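PDB 3LOV: protoporphyrinogen oxidase from Exiguobacterium sibiricum, which probably oxidises coproporphyrinogen III to coproporphyrin III with molecular oxygen in heme b biosynthesis, using FAD as its cofactor. Local coordinates for residues S322-G327 with D356-R361; T328-N333 with Q386-I391; P337-A342 with Q381-Q386. One frame throughout, in Å; residues are numbered along the deposited sequence.

Contact 1 (S322-G327 with D356-R361)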
ATOM      1  N   SER A 322      12.641 -18.079 -23.374  1.00 61.81           N
ATOM      2  CA  SER A 322      12.979 -18.512 -22.009  1.00 61.20           C
ATOM      3  C   SER A 322      12.538 -17.424 -21.007  1.00 61.10           C
ATOM      4  O   SER A 322      13.203 -16.383 -20.898  1.00 60.52           O
ATOM      5  N   LEU A 323      11.420 -17.666 -20.303  1.00 58.71           N
ATOM      6  CA  LEU A 323      10.896 -16.730 -19.300  1.00 58.11           C
ATOM      7  C   LEU A 323      12.009 -16.301 -18.333  1.00 58.80           C
ATOM      8  O   LEU A 323      12.651 -17.160 -17.717  1.00 60.16           O
ATOM      9  CB  LEU A 323       9.746 -17.354 -18.492  1.00 58.06           C
ATOM     10  CG  LEU A 323       8.416 -17.675 -19.190  1.00 57.23           C
ATOM     11  CD1 LEU A 323       7.498 -18.509 -18.272  1.00 47.30           C
ATOM     12  CD2 LEU A 323       7.726 -16.393 -19.681  1.00 55.49           C
ATOM     13  N   PRO A 324      12.251 -14.976 -18.204  1.00 58.36           N
ATOM     14  CA  PRO A 324      13.281 -14.456 -17.273  1.00 57.03           C
ATOM     15  C   PRO A 324      13.060 -14.812 -15.789  1.00 55.42           C
ATOM     16  O   PRO A 324      14.031 -14.953 -15.038  1.00 56.69           O
ATOM     17  CB  PRO A 324      13.226 -12.934 -17.480  1.00 57.79           C
ATOM     18  CG  PRO A 324      12.543 -12.722 -18.806  1.00 58.69           C
ATOM     19  CD  PRO A 324      11.660 -13.912 -19.043  1.00 57.97           C
ATOM     20  N   ILE A 325      11.804 -14.939 -15.376  1.00 50.05           N
ATOM     21  CA  ILE A 325      11.468 -15.493 -14.075  1.00 48.47           C
ATOM     22  C   ILE A 325      10.400 -16.596 -14.316  1.00 49.89           C
ATOM     23  O   ILE A 325       9.426 -16.364 -15.043  1.00 47.60           O
ATOM     24  CB  ILE A 325      10.937 -14.398 -13.086  1.00 48.34           C
ATOM     25  CG1 ILE A 325      11.598 -13.025 -13.325  1.00 44.07           C
ATOM     26  CG2 ILE A 325      11.169 -14.843 -11.652  1.00 48.60           C
ATOM     27  CD1 ILE A 325      10.884 -11.856 -12.631  1.00 41.54           C
ATOM     28  N   GLU A 326      10.580 -17.783 -13.722  1.00 50.98           N
ATOM     29  CA  GLU A 326       9.657 -18.928 -13.953  1.00 51.94           C
ATOM     30  C   GLU A 326       8.479 -18.933 -12.955  1.00 48.01           C
ATOM     31  O   GLU A 326       8.283 -19.898 -12.195  1.00 47.41           O
ATOM     32  CB  GLU A 326      10.409 -20.288 -13.902  1.00 53.85           C
ATOM     33  CG  GLU A 326      11.454 -20.528 -15.019  1.00 57.91           C
ATOM     34  CD  GLU A 326      10.881 -20.471 -16.444  1.00 65.64           C
ATOM     35  OE1 GLU A 326       9.706 -20.873 -16.667  1.00 62.46           O
ATOM     36  OE2 GLU A 326      11.632 -20.025 -17.347  1.00 64.67           O
ATOM     37  N   GLY A 327       7.689 -17.857 -12.985  1.00 44.12           N
ATOM     38  CA  GLY A 327       6.581 -17.664 -12.044  1.00 40.27           C
ATOM     39  C   GLY A 327       6.087 -16.223 -12.068  1.00 39.26           C
ATOM     40  O   GLY A 327       6.401 -15.481 -13.008  1.00 40.23           O
ATOM     41  N   ASP A 356       1.116  -9.948 -25.607  1.00 43.67           N
ATOM     42  CA  ASP A 356       2.139 -10.557 -26.468  1.00 43.26           C
ATOM     43  C   ASP A 356       3.538 -10.104 -26.136  1.00 42.20           C
ATOM     44  O   ASP A 356       4.354  -9.865 -27.030  1.00 42.15           O
ATOM     45  CB  ASP A 356       1.833 -10.223 -27.915  1.00 43.51           C
ATOM     46  CG  ASP A 356       0.545 -10.847 -28.364  1.00 48.31           C
ATOM     47  OD1 ASP A 356       0.498 -12.097 -28.386  1.00 53.16           O
ATOM     48  OD2 ASP A 356      -0.415 -10.095 -28.638  1.00 49.16           O
ATOM     49  N   HIS A 357       3.819  -9.977 -24.845  1.00 39.70           N
ATOM     50  CA  HIS A 357       5.115  -9.497 -24.406  1.00 36.66           C
ATOM     51  C   HIS A 357       5.488 -10.039 -23.051  1.00 34.61           C
ATOM     52  O   HIS A 357       4.648 -10.550 -22.317  1.00 35.32           O
ATOM     53  CB  HIS A 357       5.125  -7.964 -24.329  1.00 36.36           C
ATOM     54  CG  HIS A 357       4.901  -7.284 -25.639  1.00 36.97           C
ATOM     55  ND1 HIS A 357       3.662  -7.221 -26.237  1.00 37.76           N
ATOM     56  CD2 HIS A 357       5.747  -6.603 -26.447  1.00 41.81           C
ATOM     57  CE1 HIS A 357       3.754  -6.529 -27.357  1.00 39.60           C
ATOM     58  NE2 HIS A 357       5.010  -6.147 -27.511  1.00 42.32           N
ATOM     59  N   THR A 358       6.776  -9.902 -22.737  1.00 33.55           N
ATOM     60  CA  THR A 358       7.308 -10.213 -21.445  1.00 32.09           C
ATOM     61  C   THR A 358       7.541  -8.858 -20.812  1.00 32.67           C
ATOM     62  O   THR A 358       8.290  -8.024 -21.349  1.00 31.83           O
ATOM     63  CB  THR A 358       8.610 -11.002 -21.572  1.00 34.70           C
ATOM     64  OG1 THR A 358       8.313 -12.271 -22.170  1.00 39.85           O
ATOM     65  CG2 THR A 358       9.264 -11.245 -20.217  1.00 33.15           C
ATOM     66  N   VAL A 359       6.884  -8.626 -19.674  1.00 30.60           N
ATOM     67  CA  VAL A 359       7.023  -7.352 -18.978  1.00 28.72           C
ATOM     68  C   VAL A 359       7.410  -7.578 -17.535  1.00 26.30           C
ATOM     69  O   VAL A 359       6.705  -8.296 -16.805  1.00 22.96           O
ATOM     70  CB  VAL A 359       5.734  -6.564 -19.050  1.00 27.81           C
ATOM     71  CG1 VAL A 359       5.904  -5.193 -18.375  1.00 24.99           C
ATOM     72  CG2 VAL A 359       5.284  -6.435 -20.537  1.00 27.93           C
ATOM     73  N   LEU A 360       8.524  -6.955 -17.140  1.00 25.04           N
ATOM     74  CA  LEU A 360       9.031  -7.038 -15.775  1.00 24.29           C
ATOM     75  C   LEU A 360       8.824  -5.673 -15.084  1.00 24.46           C
ATOM     76  O   LEU A 360       9.097  -4.625 -15.659  1.00 27.08           O
ATOM     77  CB  LEU A 360      10.511  -7.485 -15.743  1.00 23.82           C
ATOM     78  CG  LEU A 360      10.916  -8.868 -16.330  1.00 26.40           C
ATOM     79  CD1 LEU A 360      12.434  -9.124 -16.205  1.00 21.42           C
ATOM     80  CD2 LEU A 360      10.163 -10.023 -15.663  1.00 18.77           C
ATOM     81  N   ARG A 361       8.300  -5.682 -13.865  1.00 22.14           N
ATOM     82  CA  ARG A 361       8.179  -4.440 -13.054  1.00 22.91           C
ATOM     83  C   ARG A 361       8.992  -4.616 -11.771  1.00 21.99           C
ATOM     84  O   ARG A 361       8.646  -5.444 -10.940  1.00 23.84           O
ATOM     85  CB  ARG A 361       6.719  -4.053 -12.712  1.00 20.42           C
ATOM     86  CG  ARG A 361       6.628  -2.630 -12.054  1.00 22.87           C
ATOM     87  CD  ARG A 361       5.242  -1.985 -11.982  1.00 18.31           C
ATOM     88  NE  ARG A 361       4.433  -2.508 -10.896  1.00 23.82           N
ATOM     89  CZ  ARG A 361       3.523  -1.810 -10.196  1.00 27.10           C
ATOM     90  NH1 ARG A 361       3.259  -0.529 -10.455  1.00 23.97           N
ATOM     91  NH2 ARG A 361       2.873  -2.404  -9.217  1.00 26.24           N
TER

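Contact 2 (T328-N333 with Q386-I391)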
ATOM      1  N   THR A 328       5.340 -15.797 -11.043  1.00 36.20           N
ATOM      2  CA  THR A 328       4.757 -14.441 -11.071  1.00 34.42           C
ATOM      3  C   THR A 328       5.748 -13.368 -10.624  1.00 34.38           C
ATOM      4  O   THR A 328       5.637 -12.238 -11.090  1.00 35.92           O
ATOM      5  CB  THR A 328       3.495 -14.329 -10.250  1.00 34.06           C
ATOM      6  OG1 THR A 328       3.723 -14.927  -8.964  1.00 33.82           O
ATOM      7  CG2 THR A 328       2.315 -15.022 -10.995  1.00 40.94           C
ATOM      8  N   GLY A 329       6.671 -13.707  -9.709  1.00 30.36           N
ATOM      9  CA  GLY A 329       7.766 -12.811  -9.354  1.00 27.76           C
ATOM     10  C   GLY A 329       8.526 -13.206  -8.105  1.00 25.80           C
ATOM     11  O   GLY A 329       8.411 -14.331  -7.619  1.00 26.11           O
ATOM     12  N   PHE A 330       9.325 -12.277  -7.591  1.00 25.39           N
ATOM     13  CA  PHE A 330      10.142 -12.535  -6.404  1.00 26.25           C
ATOM     14  C   PHE A 330      10.281 -11.302  -5.506  1.00 25.05           C
ATOM     15  O   PHE A 330      10.196 -10.172  -5.999  1.00 27.27           O
ATOM     16  CB  PHE A 330      11.531 -13.090  -6.797  1.00 25.12           C
ATOM     17  CG  PHE A 330      12.381 -12.145  -7.629  1.00 27.06           C
ATOM     18  CD1 PHE A 330      13.190 -11.188  -7.020  1.00 21.06           C
ATOM     19  CD2 PHE A 330      12.415 -12.249  -9.025  1.00 25.62           C
ATOM     20  CE1 PHE A 330      13.956 -10.322  -7.773  1.00 17.94           C
ATOM     21  CE2 PHE A 330      13.201 -11.385  -9.790  1.00 31.26           C
ATOM     22  CZ  PHE A 330      13.981 -10.429  -9.157  1.00 30.75           C
ATOM     23  N   VAL A 331      10.482 -11.545  -4.205  1.00 23.19           N
ATOM     24  CA  VAL A 331      10.866 -10.520  -3.219  1.00 25.09           C
ATOM     25  C   VAL A 331      12.354 -10.719  -2.836  1.00 24.78           C
ATOM     26  O   VAL A 331      12.867 -11.845  -2.900  1.00 23.98           O
ATOM     27  CB  VAL A 331       9.955 -10.592  -1.981  1.00 26.37           C
ATOM     28  CG1 VAL A 331       8.529 -10.183  -2.337  1.00 27.89           C
ATOM     29  CG2 VAL A 331       9.953 -12.010  -1.391  1.00 27.03           C
ATOM     30  N   VAL A 332      13.061  -9.633  -2.507  1.00 22.39           N
ATOM     31  CA  VAL A 332      14.493  -9.693  -2.225  1.00 20.97           C
ATOM     32  C   VAL A 332      14.805  -9.478  -0.739  1.00 21.67           C
ATOM     33  O   VAL A 332      14.336  -8.522  -0.096  1.00 17.89           O
ATOM     34  CB  VAL A 332      15.279  -8.646  -3.049  1.00 23.42           C
ATOM     35  CG1 VAL A 332      16.842  -8.789  -2.857  1.00 19.64           C
ATOM     36  CG2 VAL A 332      14.869  -8.737  -4.515  1.00 21.61           C
ATOM     37  N   ASN A 333      15.642 -10.356  -0.197  1.00 22.03           N
ATOM     38  CA  ASN A 333      16.147 -10.154   1.153  1.00 22.54           C
ATOM     39  C   ASN A 333      17.021  -8.886   1.148  1.00 22.86           C
ATOM     40  O   ASN A 333      17.871  -8.706   0.272  1.00 22.35           O
ATOM     41  CB  ASN A 333      16.925 -11.365   1.632  1.00 19.74           C
ATOM     42  CG  ASN A 333      17.362 -11.243   3.085  1.00 25.15           C
ATOM     43  OD1 ASN A 333      17.877 -10.201   3.516  1.00 19.87           O
ATOM     44  ND2 ASN A 333      17.159 -12.305   3.849  1.00 27.71           N
ATOM     45  N   GLN A 386      21.289  -4.142 -14.251  1.00 35.73           N
ATOM     46  CA  GLN A 386      22.355  -4.971 -13.707  1.00 38.41           C
ATOM     47  C   GLN A 386      21.820  -6.057 -12.770  1.00 35.79           C
ATOM     48  O   GLN A 386      22.299  -7.194 -12.777  1.00 35.11           O
ATOM     49  CB  GLN A 386      23.335  -4.129 -12.914  1.00 38.85           C
ATOM     50  CG  GLN A 386      24.091  -3.130 -13.746  1.00 51.26           C
ATOM     51  CD  GLN A 386      25.217  -2.471 -12.968  1.00 56.96           C
ATOM     52  OE1 GLN A 386      25.652  -2.984 -11.922  1.00 52.48           O
ATOM     53  NE2 GLN A 386      25.711  -1.340 -13.486  1.00 55.43           N
ATOM     54  N   ASP A 387      20.880  -5.686 -11.907  1.00 32.55           N
ATOM     55  CA  ASP A 387      20.336  -6.650 -10.961  1.00 31.08           C
ATOM     56  C   ASP A 387      19.709  -7.763 -11.752  1.00 30.21           C
ATOM     57  O   ASP A 387      20.028  -8.922 -11.538  1.00 32.03           O
ATOM     58  CB  ASP A 387      19.298  -6.013 -10.017  1.00 31.76           C
ATOM     59  CG  ASP A 387      19.929  -5.194  -8.895  1.00 34.81           C
ATOM     60  OD1 ASP A 387      21.158  -5.237  -8.751  1.00 33.98           O
ATOM     61  OD2 ASP A 387      19.195  -4.506  -8.137  1.00 31.41           O
ATOM     62  N   LEU A 388      18.837  -7.421 -12.687  1.00 30.62           N
ATOM     63  CA  LEU A 388      18.080  -8.444 -13.389  1.00 34.77           C
ATOM     64  C   LEU A 388      18.989  -9.338 -14.251  1.00 38.23           C
ATOM     65  O   LEU A 388      18.831 -10.562 -14.285  1.00 38.94           O
ATOM     66  CB  LEU A 388      16.974  -7.817 -14.231  1.00 33.69           C
ATOM     67  CG  LEU A 388      15.752  -7.325 -13.436  1.00 41.32           C
ATOM     68  CD1 LEU A 388      14.760  -6.584 -14.348  1.00 31.76           C
ATOM     69  CD2 LEU A 388      15.052  -8.501 -12.695  1.00 41.82           C
ATOM     70  N   GLU A 389      19.956  -8.737 -14.921  1.00 38.16           N
ATOM     71  CA  GLU A 389      20.856  -9.520 -15.749  1.00 40.99           C
ATOM     72  C   GLU A 389      21.615 -10.534 -14.893  1.00 40.94           C
ATOM     73  O   GLU A 389      21.920 -11.628 -15.331  1.00 40.80           O
ATOM     74  CB  GLU A 389      21.821  -8.599 -16.515  1.00 39.63           C
ATOM     75  CG  GLU A 389      21.118  -7.754 -17.574  1.00 43.44           C
ATOM     76  CD  GLU A 389      22.064  -7.091 -18.556  1.00 49.07           C
ATOM     77  OE1 GLU A 389      23.215  -6.761 -18.170  1.00 47.74           O
ATOM     78  OE2 GLU A 389      21.642  -6.901 -19.719  1.00 49.34           O
ATOM     79  N   LYS A 390      21.931 -10.161 -13.665  1.00 41.35           N
ATOM     80  CA  LYS A 390      22.613 -11.076 -12.785  1.00 42.00           C
ATOM     81  C   LYS A 390      21.635 -12.151 -12.329  1.00 42.64           C
ATOM     82  O   LYS A 390      21.966 -13.333 -12.326  1.00 42.20           O
ATOM     83  CB  LYS A 390      23.196 -10.339 -11.591  1.00 42.56           C
ATOM     84  CG  LYS A 390      24.041 -11.219 -10.689  1.00 47.66           C
ATOM     85  CD  LYS A 390      24.439 -10.500  -9.394  1.00 50.48           C
ATOM     86  CE  LYS A 390      25.057 -11.496  -8.389  1.00 51.03           C
ATOM     87  NZ  LYS A 390      24.984 -11.044  -6.969  1.00 47.75           N
ATOM     88  N   ILE A 391      20.440 -11.736 -11.926  1.00 42.66           N
ATOM     89  CA  ILE A 391      19.418 -12.664 -11.431  1.00 41.89           C
ATOM     90  C   ILE A 391      19.018 -13.635 -12.543  1.00 43.33           C
ATOM     91  O   ILE A 391      18.996 -14.847 -12.332  1.00 43.79           O
ATOM     92  CB  ILE A 391      18.187 -11.886 -10.865  1.00 41.88           C
ATOM     93  CG1 ILE A 391      18.591 -11.062  -9.638  1.00 39.44           C
ATOM     94  CG2 ILE A 391      17.014 -12.809 -10.524  1.00 35.53           C
ATOM     95  CD1 ILE A 391      17.714  -9.805  -9.452  1.00 26.40           C
TER

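Contact 3 (P337-A342 with Q381-Q386)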
ATOM      1  N   PRO A 337      23.022  -8.445  -2.280  1.00 25.11           N
ATOM      2  CA  PRO A 337      23.636  -7.308  -3.006  1.00 26.59           C
ATOM      3  C   PRO A 337      22.865  -6.835  -4.251  1.00 27.58           C
ATOM      4  O   PRO A 337      23.323  -7.040  -5.382  1.00 28.17           O
ATOM      5  CB  PRO A 337      25.031  -7.856  -3.350  1.00 29.96           C
ATOM      6  CG  PRO A 337      24.807  -9.331  -3.503  1.00 23.89           C
ATOM      7  CD  PRO A 337      23.797  -9.687  -2.462  1.00 26.11           C
ATOM      8  N   TYR A 338      21.695  -6.214  -4.036  1.00 25.88           N
ATOM      9  CA  TYR A 338      20.822  -5.763  -5.124  1.00 25.57           C
ATOM     10  C   TYR A 338      20.188  -4.436  -4.778  1.00 25.13           C
ATOM     11  O   TYR A 338      19.975  -4.137  -3.624  1.00 26.66           O
ATOM     12  CB  TYR A 338      19.702  -6.783  -5.396  1.00 26.48           C
ATOM     13  CG  TYR A 338      20.209  -8.138  -5.759  1.00 23.28           C
ATOM     14  CD1 TYR A 338      20.614  -8.407  -7.063  1.00 27.57           C
ATOM     15  CD2 TYR A 338      20.312  -9.134  -4.821  1.00 23.70           C
ATOM     16  CE1 TYR A 338      21.098  -9.642  -7.429  1.00 29.71           C
ATOM     17  CE2 TYR A 338      20.809 -10.383  -5.168  1.00 29.55           C
ATOM     18  CZ  TYR A 338      21.196 -10.629  -6.484  1.00 29.47           C
ATOM     19  OH  TYR A 338      21.696 -11.858  -6.865  1.00 29.89           O
ATOM     20  N   SER A 339      19.904  -3.649  -5.798  1.00 26.74           N
ATOM     21  CA  SER A 339      19.130  -2.437  -5.660  1.00 26.62           C
ATOM     22  C   SER A 339      17.633  -2.709  -5.617  1.00 27.52           C
ATOM     23  O   SER A 339      16.917  -2.023  -4.898  1.00 30.55           O
ATOM     24  CB  SER A 339      19.450  -1.505  -6.828  1.00 29.36           C
ATOM     25  OG  SER A 339      20.834  -1.180  -6.842  1.00 30.41           O
ATOM     26  N   ILE A 340      17.143  -3.708  -6.351  1.00 25.84           N
ATOM     27  CA  ILE A 340      15.714  -3.988  -6.356  1.00 26.33           C
ATOM     28  C   ILE A 340      15.214  -4.748  -5.116  1.00 27.20           C
ATOM     29  O   ILE A 340      15.870  -5.669  -4.629  1.00 26.45           O
ATOM     30  CB  ILE A 340      15.241  -4.682  -7.655  1.00 28.27           C
ATOM     31  CG1 ILE A 340      15.758  -6.116  -7.804  1.00 28.18           C
ATOM     32  CG2 ILE A 340      15.666  -3.885  -8.851  1.00 30.34           C
ATOM     33  CD1 ILE A 340      15.347  -6.755  -9.191  1.00 26.10           C
ATOM     34  N   THR A 341      14.042  -4.357  -4.611  1.00 23.41           N
ATOM     35  CA  THR A 341      13.440  -5.021  -3.461  1.00 21.28           C
ATOM     36  C   THR A 341      12.443  -6.106  -3.872  1.00 23.08           C
ATOM     37  O   THR A 341      12.097  -6.980  -3.061  1.00 25.07           O
ATOM     38  CB  THR A 341      12.691  -4.010  -2.610  1.00 23.25           C
ATOM     39  OG1 THR A 341      11.516  -3.615  -3.311  1.00 23.32           O
ATOM     40  CG2 THR A 341      13.596  -2.720  -2.330  1.00 14.82           C
ATOM     41  N   ALA A 342      11.959  -6.038  -5.112  1.00 22.52           N
ATOM     42  CA  ALA A 342      11.006  -7.019  -5.653  1.00 23.17           C
ATOM     43  C   ALA A 342      10.932  -6.825  -7.145  1.00 22.76           C
ATOM     44  O   ALA A 342      11.341  -5.784  -7.649  1.00 25.42           O
ATOM     45  CB  ALA A 342       9.589  -6.866  -5.017  1.00 21.22           C
ATOM     46  N   GLN A 381      17.749   3.094 -13.993  1.00 32.76           N
ATOM     47  CA  GLN A 381      17.591   2.062 -14.989  1.00 35.71           C
ATOM     48  C   GLN A 381      18.779   1.098 -15.028  1.00 34.23           C
ATOM     49  O   GLN A 381      18.601  -0.120 -15.081  1.00 32.45           O
ATOM     50  CB  GLN A 381      17.445   2.707 -16.347  1.00 36.10           C
ATOM     51  CG  GLN A 381      17.386   1.710 -17.462  1.00 46.12           C
ATOM     52  CD  GLN A 381      16.739   2.297 -18.669  1.00 55.34           C
ATOM     53  OE1 GLN A 381      16.167   3.391 -18.604  1.00 57.20           O
ATOM     54  NE2 GLN A 381      16.822   1.583 -19.789  1.00 61.48           N
ATOM     55  N   GLN A 382      19.983   1.656 -14.982  1.00 33.20           N
ATOM     56  CA  GLN A 382      21.192   0.847 -15.048  1.00 35.42           C
ATOM     57  C   GLN A 382      21.291  -0.101 -13.831  1.00 32.50           C
ATOM     58  O   GLN A 382      21.581  -1.281 -13.988  1.00 33.98           O
ATOM     59  CB  GLN A 382      22.434   1.757 -15.201  1.00 37.05           C
ATOM     60  CG  GLN A 382      23.788   1.027 -15.293  1.00 46.80           C
ATOM     61  CD  GLN A 382      23.807  -0.083 -16.342  1.00 54.30           C
ATOM     62  OE1 GLN A 382      24.354  -1.162 -16.103  1.00 62.33           O
ATOM     63  NE2 GLN A 382      23.195   0.171 -17.499  1.00 55.62           N
ATOM     64  N   ALA A 383      20.996   0.406 -12.633  1.00 31.31           N
ATOM     65  CA  ALA A 383      20.995  -0.419 -11.432  1.00 29.68           C
ATOM     66  C   ALA A 383      19.981  -1.567 -11.549  1.00 29.89           C
ATOM     67  O   ALA A 383      20.304  -2.715 -11.255  1.00 27.66           O
ATOM     68  CB  ALA A 383      20.681   0.434 -10.205  1.00 28.66           C
ATOM     69  N   VAL A 384      18.763  -1.246 -11.976  1.00 29.18           N
ATOM     70  CA  VAL A 384      17.722  -2.271 -12.141  1.00 27.65           C
ATOM     71  C   VAL A 384      18.169  -3.314 -13.188  1.00 29.78           C
ATOM     72  O   VAL A 384      18.009  -4.529 -12.981  1.00 30.52           O
ATOM     73  CB  VAL A 384      16.323  -1.650 -12.501  1.00 25.02           C
ATOM     74  CG1 VAL A 384      15.312  -2.746 -12.965  1.00 27.16           C
ATOM     75  CG2 VAL A 384      15.731  -0.926 -11.322  1.00 17.17           C
ATOM     76  N   LEU A 385      18.729  -2.845 -14.299  1.00 31.35           N
ATOM     77  CA  LEU A 385      19.172  -3.759 -15.369  1.00 34.12           C
ATOM     78  C   LEU A 385      20.275  -4.693 -14.908  1.00 35.07           C
ATOM     79  O   LEU A 385      20.198  -5.903 -15.143  1.00 36.77           O
ATOM     80  CB  LEU A 385      19.622  -3.012 -16.623  1.00 34.06           C
ATOM     81  CG  LEU A 385      18.486  -2.985 -17.636  1.00 41.01           C
ATOM     82  CD1 LEU A 385      18.516  -1.743 -18.564  1.00 43.49           C
ATOM     83  CD2 LEU A 385      18.442  -4.309 -18.391  1.00 44.30           C
ATOM     84  N   GLN A 386      21.289  -4.142 -14.251  1.00 35.73           N
ATOM     85  CA  GLN A 386      22.355  -4.971 -13.707  1.00 38.41           C
ATOM     86  C   GLN A 386      21.820  -6.057 -12.770  1.00 35.79           C
ATOM     87  O   GLN A 386      22.299  -7.194 -12.777  1.00 35.11           O
ATOM     88  CB  GLN A 386      23.335  -4.129 -12.914  1.00 38.85           C
ATOM     89  CG  GLN A 386      24.091  -3.130 -13.746  1.00 51.26           C
ATOM     90  CD  GLN A 386      25.217  -2.471 -12.968  1.00 56.96           C
ATOM     91  OE1 GLN A 386      25.652  -2.984 -11.922  1.00 52.48           O
ATOM     92  NE2 GLN A 386      25.711  -1.340 -13.486  1.00 55.43           N
TER

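Contact 1 (S322-G327 with D356-R361)
The pyrrolidine ring of Pro324 meets two side chains of strand 357-364. Its CD lies 3.8 Å from Thr358 CG2, with Pro324 CG almost as near the same methyl, while Pro324 CB sits 4.1 Å from Leu360 CD1. The peptide groups of the two segments form no hydrogen bond with each other, and the aromatic ring of His357 belongs to the far side of the strand, where it packs edge-to-face with Phe53. Thr358 turns its methyl to the proline because CG2 stands anti to the backbone N (chi1 of OG1 -65°); its hydroxyl makes a weak bond to Gln320 N. Beside this pair, Ile325 CD1 packs 3.6 Å from Leu360 CD2, the two chains crossing obliquely. Ile325 chi1 is -33°, well off a staggered value, and its CG1 also lies 4.1 Å from Leu360 CD2. Residues 322-327 lie in the loop between strands 307-318 and 329-332 and here run over one face of the mixed sheet. Strand 357-364 is interior to that sheet, with Thr358 bonded through its backbone to Phe317 and Leu360 to Met315. Helix 377-392 covers the same face: Leu388 touches Leu360, and Cys392 touches Pro324. Val359 and Arg361 point to the other face, where Arg361 NH1 bonds Gly58 O and its side chain meets the FAD-binding Asp60. Past Ile325 the loop bends through an inverse gamma turn centred on Glu326, closed by a weak Gly327 N to Ile325 O bond of 3.1 Å.

Contact 2 (T328-N333 with Q386-I391)
Asp387 OD2, on the helix that brings Leu388 and Ile391 against Phe330, accepts a hydrogen bond from Ile340 N and a weak one from Ser339 N. One carboxylate oxygen thus receives two backbone amides where the chain enters strand 340-345, tying the helix to that strand. The contact proper is apolar. Phe330 and Ile391 approach from opposite directions, and Ile391 reaches the far end of the ring obliquely with two methyls: CD1 is 3.8 Å from Phe330 CZ and leans toward CE1, whereas CG2 is 4.1 Å from Phe330 CE2. Leu388 CD2 comes in at the ring edge, near its plane, 4.2 Å from Phe330 CZ. Strand 329-332 runs parallel to 90-94 and antiparallel to 340-345 in the mixed sheet, probably that of the substrate-binding domain of flavin amine oxidases, and helix 377-392 packs on its face; the CA atoms of Phe330 and Ile391 are 10.6 Å apart. Phe330 has CG between the backbone N and carbonyl carbon (chi1 62°), a rotation that presents the CZ end to Ile391 and Leu388. Val332 CG2 lies in the ring plane at another edge, and Phe91, Leu93 and Cys343 also touch the ring. An alanine here removes the ring that Ile391 and Leu388 share, which would probably open a gap between strand and helix. Beyond the ring, Ile391 also rests on Leu93 and Ile340.

Contact 3 (P337-A342 with Q381-Q386)
Ser339 and Ala383 form one half of the first shell, Ile340 and Val384 the other. Ser339 OG lies 3.7 Å from Ala383 CB, and Ser339 CB is 4.1 Å from that same methyl. Next along, Ile340 CG2 meets Val384 CG2 at 3.9 Å, the two side chains crossing at about a right angle. Ile340 has CG1 between the backbone N and the carbonyl carbon (chi1 69°), which leaves CG2 on the side of the helix. The backbones run close at both pairs, with CA atoms 6.4 Å apart in each. Outward from these pairs, Leu372 touches both Ser339 and Ala383, and Val384 continues onto Ala362, Val364, Val313 and Met315, so helix 377-392 lies across several strands of the mixed sheet. Strand 340-345 turns a corner at Thr341, whose backbone bonds reach Val332 and Phe363. Before the strand, Tyr338 OH makes a weak bond with Lys390 NZ on the helix. On the helix itself Gln386 NE2 donates to Gln382 OE1 at 3.0 Å, in the carbonyl plane on a lone pair, with an N-H...O angle of 152°, linking successive turns. The bound FAD is about 13 Å from the Ile340 side chain, away from this packing. No hydrogen bond crosses the contact, and the serine hydroxyl faces a methyl, so between these segments the hold is van der Waals, the polar tie coming from Asp387 just beyond.

Overall arrangement
From the N terminus, the chain leaves strand 307-318 through loop 322-327, continues at once into strand 329-332, and then turns back through 337-342. Contact 1 closes the first long loop when strand 357-364 packs against 322-327. The next helix, 377-392, closes the other two: its residues 381-386 meet 337-342 in contact 3, and its last turns meet 328-333 in contact 2. Contact 3 is therefore nested inside contact 2, the two sharing Gln386, while contact 1 crosses both. Contacts 1 and 2 touch through Ile325 and Phe330. Together they tie one loop and one helix to a single face of the mixed sheet.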